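Side-chain contact in oligopeptide ABC transporter OppAIV (Borrelia burgdorferi B31, PDB 4GL8), which probably binds oligopeptides and delivers them to an ABC transporter for uptake across the membrane: residues P171-L174 / D175-V178. Residues are numbered along the deposited sequence; the frame is centred on the assembly and turned at random.
Sequences PYFL and DMLV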
ATOM      1  N   PRO A 171       6.812  17.505   6.606  1.00 28.52           N
ATOM      2  CA  PRO A 171       7.965  17.354   5.717  1.00 28.31           C
ATOM      3  C   PRO A 171       7.785  16.267   4.676  1.00 26.82           C
ATOM      4  O   PRO A 171       8.384  16.354   3.613  1.00 25.59           O
ATOM      5  CB  PRO A 171       9.119  16.984   6.675  1.00 29.49           C
ATOM      6  CG  PRO A 171       8.649  17.409   8.036  1.00 30.52           C
ATOM      7  CD  PRO A 171       7.169  17.163   8.004  1.00 29.65           C
ATOM      8  N   TYR A 172       6.962  15.266   4.971  1.00 25.09           N
ATOM      9  CA  TYR A 172       6.664  14.211   3.995  1.00 24.81           C
ATOM     10  C   TYR A 172       5.450  14.491   3.089  1.00 22.65           C
ATOM     11  O   TYR A 172       5.053  13.647   2.300  1.00 21.40           O
ATOM     12  CB  TYR A 172       6.451  12.875   4.724  1.00 25.29           C
ATOM     13  CG  TYR A 172       5.533  12.977   5.900  1.00 25.63           C
ATOM     14  CD1 TYR A 172       6.036  13.257   7.155  1.00 26.90           C
ATOM     15  CD2 TYR A 172       4.158  12.834   5.755  1.00 25.51           C
ATOM     16  CE1 TYR A 172       5.197  13.376   8.250  1.00 27.36           C
ATOM     17  CE2 TYR A 172       3.311  12.926   6.847  1.00 25.88           C
ATOM     18  CZ  TYR A 172       3.849  13.201   8.094  1.00 27.09           C
ATOM     19  OH  TYR A 172       3.039  13.332   9.186  1.00 28.68           O
ATOM     20  N   PHE A 173       4.829  15.653   3.190  1.00 22.36           N
ATOM     21  CA  PHE A 173       3.700  15.963   2.270  1.00 20.45           C
ATOM     22  C   PHE A 173       4.027  15.787   0.763  1.00 20.36           C
ATOM     23  O   PHE A 173       3.270  15.158   0.001  1.00 20.01           O
ATOM     24  CB  PHE A 173       3.196  17.376   2.510  1.00 20.21           C
ATOM     25  CG  PHE A 173       2.073  17.773   1.606  1.00 19.55           C
ATOM     26  CD1 PHE A 173       0.878  17.071   1.625  1.00 19.31           C
ATOM     27  CD2 PHE A 173       2.212  18.837   0.727  1.00 19.97           C
ATOM     28  CE1 PHE A 173      -0.163  17.427   0.794  1.00 18.84           C
ATOM     29  CE2 PHE A 173       1.173  19.197  -0.111  1.00 19.71           C
ATOM     30  CZ  PHE A 173      -0.024  18.487  -0.064  1.00 19.19           C
ATOM     31  N   LEU A 174       5.130  16.341   0.301  1.00 20.02           N
ATOM     32  CA  LEU A 174       5.472  16.175  -1.112  1.00 20.53           C
ATOM     33  C   LEU A 174       5.494  14.689  -1.539  1.00 20.74           C
ATOM     34  O   LEU A 174       4.968  14.315  -2.587  1.00 20.60           O
ATOM     35  CB  LEU A 174       6.806  16.870  -1.457  1.00 21.69           C
ATOM     36  CG  LEU A 174       6.873  18.385  -1.217  1.00 22.61           C
ATOM     37  CD1 LEU A 174       8.286  18.955  -1.313  1.00 23.54           C
ATOM     38  CD2 LEU A 174       5.966  19.103  -2.212  1.00 23.45           C
ATOM     39  N   ASP A 175       6.081  13.831  -0.723  1.00 21.15           N
ATOM     40  CA  ASP A 175       6.219  12.432  -1.106  1.00 22.15           C
ATOM     41  C   ASP A 175       4.833  11.749  -1.134  1.00 22.15           C
ATOM     42  O   ASP A 175       4.574  10.842  -1.909  1.00 22.20           O
ATOM     43  CB  ASP A 175       7.176  11.733  -0.146  1.00 22.73           C
ATOM     44  CG  ASP A 175       7.566  10.390  -0.635  1.00 23.31           C
ATOM     45  OD1 ASP A 175       8.198  10.313  -1.703  1.00 23.09           O
ATOM     46  OD2 ASP A 175       7.213   9.409   0.029  1.00 24.16           O
ATOM     47  N   MET A 176       3.949  12.287  -0.318  1.00 21.89           N
ATOM     48  CA  MET A 176       2.566  11.881  -0.158  1.00 22.28           C
ATOM     49  C   MET A 176       1.734  12.127  -1.425  1.00 20.44           C
ATOM     50  O   MET A 176       0.802  11.373  -1.731  1.00 20.18           O
ATOM     51  CB  MET A 176       2.047  12.715   1.019  1.00 24.12           C
ATOM     52  CG  MET A 176       0.751  12.360   1.643  1.00 27.21           C
ATOM     53  SD  MET A 176       0.720  13.189   3.268  1.00 30.54           S
ATOM     54  CE  MET A 176      -0.488  12.085   3.965  1.00 32.54           C
ATOM     55  N   LEU A 177       2.068  13.177  -2.172  1.00 18.98           N
ATOM     56  CA  LEU A 177       1.356  13.517  -3.387  1.00 17.74           C
ATOM     57  C   LEU A 177       1.450  12.479  -4.502  1.00 17.81           C
ATOM     58  O   LEU A 177       0.670  12.545  -5.479  1.00 17.47           O
ATOM     59  CB  LEU A 177       1.775  14.885  -3.910  1.00 17.67           C
ATOM     60  CG  LEU A 177       1.327  16.077  -3.100  1.00 17.72           C
ATOM     61  CD1 LEU A 177       2.013  17.355  -3.618  1.00 18.36           C
ATOM     62  CD2 LEU A 177      -0.196  16.224  -3.132  1.00 17.66           C
ATOM     63  N   VAL A 178       2.407  11.556  -4.384  1.00 17.48           N
ATOM     64  CA  VAL A 178       2.620  10.513  -5.352  1.00 17.48           C
ATOM     65  C   VAL A 178       1.610   9.388  -5.130  1.00 18.06           C
ATOM     66  O   VAL A 178       1.306   8.662  -6.041  1.00 18.60           O
ATOM     67  CB  VAL A 178       4.090   9.997  -5.272  1.00 18.08           C
ATOM     68  CG1 VAL A 178       4.344   8.850  -6.238  1.00 18.21           C
ATOM     69  CG2 VAL A 178       5.029  11.154  -5.570  1.00 18.27           C
TER
HETATM   70  O   HOH W   1       8.345  14.911   1.087  1.00 28.28           O
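Met176 reaches back along the short helix 173-176 to bring its sulfur to the edges of the Tyr172 and Phe173 rings. Its CB starts close against the backbone, 2.9 Å from Phe173 O and 3.4 Å from Tyr172 O. CG is anti to the backbone N (chi1 -167°) and the chain is extended beyond it, which carries the thioether outward and back toward the N-terminal end. CG is still near Phe173 O; SD then arrives at the rims of both rings, 4.3 Å from Tyr172 CD2 and 4.2 Å from Phe173 CD1. Toward Tyr172 this is a Met-aromatic contact of the edge kind, Met176 SD lying 78° off the normal of the Tyr172 ring.

The helix packs between helix 129-135, met by Phe173 and Met176, and strands 74-84 and 90-95 of the five-stranded antiparallel sheet, met by Leu174 and Leu177. Its i to i+4 bond of good geometry runs from Met176 N to Tyr172 O (3.1 Å), whereas Leu177 N divides itself between a weak bond to Phe173 O and an i to i+3 bond to Leu174 O, where the N-H comes from above the carbonyl plane. One residue earlier, a water accepts from Asp175 N and donates to Pro171 O, bridging that i, i+4 pair.

One turn on from Phe173, Leu177 sets its CG over one face of that ring, 4.1 Å above the plane and displaced toward the rim, while CD2 comes to 3.8 Å from Phe173 CZ. The Asp175 carboxylate leads away from residues 171-174, to a salt bridge with Arg519 and a hydrogen bond from Ala432 N.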